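PDB 5ZX1: ENT from Trypanosoma brucei brucei, which is of unconfirmed function but carries an ENT domain, a small helical module probably serving protein-protein contacts in transcription or chromatin regulation. Local coordinates for residues V51-S56 against A88-V93. Residues are numbered along the deposited sequence; the frame is centred on the assembly and turned at random.
Sequences VLCMHS and AAREDV
C53 packs against A89 and R90 in a small helix-to-helix contact that joins the C-terminal end of helix 30-56 to the C-terminal part of helix 79-91 in this all-helical ENT domain; C53 and A89 are buried, R90 lies at the exposed margin. C53 and R90 have the nearest CA atoms of the two segments, 6.3 Å apart. SG is the C53 atom that touches the other segment: CB points toward helix 79-91, and chi1 (-68°) sets SG beside the backbone N, anti to the carbonyl carbon. There it meets CG of R90 at 4.0 Å and CB of A89, less closely, at 4.4 Å. R90 offers the base of its side chain; the chain runs on extended from CG to NE, and NE hydrogen-bonds to the carbonyl of G58, in the loop that follows helix 30-56. A89 also rests on C49 and R50, one turn back along helix 30-56, while C53 touches V95 of helix 93-101. Just beyond R90, D92 is the N-cap of that helix, its OD1 accepting from the backbone N of V95. With 109 Å² buried and no hydrogen bond between the segments, dispersion supplies the direct attraction without directional preference, and the R90-G58 bond adds a directional tie between the helix ends.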
# COMPACT_ATOMS: atom_id res chain seq x y z
N VAL A 51 2.98 3.20 1.51
CA VAL A 51 2.95 4.61 1.23
C VAL A 51 1.81 5.36 1.94
O VAL A 51 2.01 6.45 2.47
CB VAL A 51 2.89 4.77 -0.30
CG1 VAL A 51 2.22 6.02 -0.68
CG2 VAL A 51 4.29 4.72 -0.87
N LEU A 52 0.61 4.80 1.98
CA LEU A 52 -0.46 5.49 2.69
C LEU A 52 -0.17 5.50 4.20
O LEU A 52 -0.59 6.41 4.92
CB LEU A 52 -1.82 4.84 2.41
CG LEU A 52 -2.33 5.10 1.00
CD1 LEU A 52 -3.81 4.75 0.83
CD2 LEU A 52 -2.04 6.54 0.59
N CYS A 53 0.58 4.51 4.67
CA CYS A 53 0.99 4.49 6.07
C CYS A 53 2.16 5.44 6.35
O CYS A 53 2.31 5.94 7.46
CB CYS A 53 1.36 3.07 6.49
SG CYS A 53 -0.03 1.97 6.53
N MET A 54 2.99 5.69 5.34
CA MET A 54 4.06 6.65 5.52
C MET A 54 3.50 8.04 5.77
O MET A 54 4.09 8.84 6.51
CB MET A 54 4.98 6.68 4.31
CG MET A 54 5.89 5.49 4.20
SD MET A 54 6.82 5.68 2.66
CE MET A 54 7.73 4.13 2.62
N HIS A 55 2.36 8.33 5.16
CA HIS A 55 1.76 9.65 5.26
C HIS A 55 0.89 9.83 6.49
O HIS A 55 0.77 10.94 7.01
CB HIS A 55 0.91 9.95 4.03
CG HIS A 55 1.69 10.52 2.89
ND1 HIS A 55 2.22 9.74 1.88
CD2 HIS A 55 2.02 11.80 2.58
CE1 HIS A 55 2.84 10.52 1.00
NE2 HIS A 55 2.73 11.77 1.41
N SER A 56 0.29 8.74 6.96
CA SER A 56 -0.77 8.81 7.95
C SER A 56 -0.32 8.28 9.28
O SER A 56 -1.08 8.27 10.26
CB SER A 56 -1.97 8.00 7.48
OG SER A 56 -1.82 6.64 7.91
N ALA A 88 1.26 -5.65 7.55
CA ALA A 88 2.69 -5.70 7.28
C ALA A 88 3.28 -4.31 7.09
O ALA A 88 4.38 -4.01 7.57
CB ALA A 88 2.97 -6.56 6.06
N ALA A 89 2.56 -3.45 6.38
CA ALA A 89 3.09 -2.13 6.08
C ALA A 89 3.13 -1.27 7.34
O ALA A 89 4.05 -0.47 7.53
CB ALA A 89 2.26 -1.46 5.01
N ARG A 90 2.14 -1.45 8.20
CA ARG A 90 2.05 -0.67 9.44
C ARG A 90 3.27 -0.88 10.33
O ARG A 90 3.71 0.03 11.04
CB ARG A 90 0.78 -1.05 10.21
CG ARG A 90 -0.45 -0.24 9.81
CD ARG A 90 -1.54 -0.37 10.88
NE ARG A 90 -2.78 0.31 10.52
CZ ARG A 90 -3.86 -0.31 10.03
NH1 ARG A 90 -4.94 0.40 9.74
NH2 ARG A 90 -3.85 -1.62 9.84
N GLU A 91 3.83 -2.08 10.27
CA GLU A 91 4.92 -2.45 11.16
C GLU A 91 6.27 -2.50 10.44
O GLU A 91 7.30 -2.73 11.07
CB GLU A 91 4.61 -3.79 11.80
CG GLU A 91 4.95 -4.96 10.90
CD GLU A 91 4.72 -6.29 11.58
OE1 GLU A 91 5.24 -7.32 11.08
OE2 GLU A 91 4.02 -6.29 12.62
N ASP A 92 6.28 -2.31 9.13
CA ASP A 92 7.54 -2.23 8.40
C ASP A 92 8.37 -1.08 8.96
O ASP A 92 7.82 -0.02 9.32
CB ASP A 92 7.28 -2.05 6.91
CG ASP A 92 8.53 -1.78 6.13
OD1 ASP A 92 9.02 -0.63 6.19
OD2 ASP A 92 9.03 -2.71 5.47
N VAL A 93 9.69 -1.28 9.04
CA VAL A 93 10.61 -0.32 9.66
C VAL A 93 10.84 0.96 8.84
O VAL A 93 10.88 2.06 9.38
CB VAL A 93 11.97 -0.97 9.96
CG1 VAL A 93 12.86 -0.00 10.72
CG2 VAL A 93 11.78 -2.26 10.76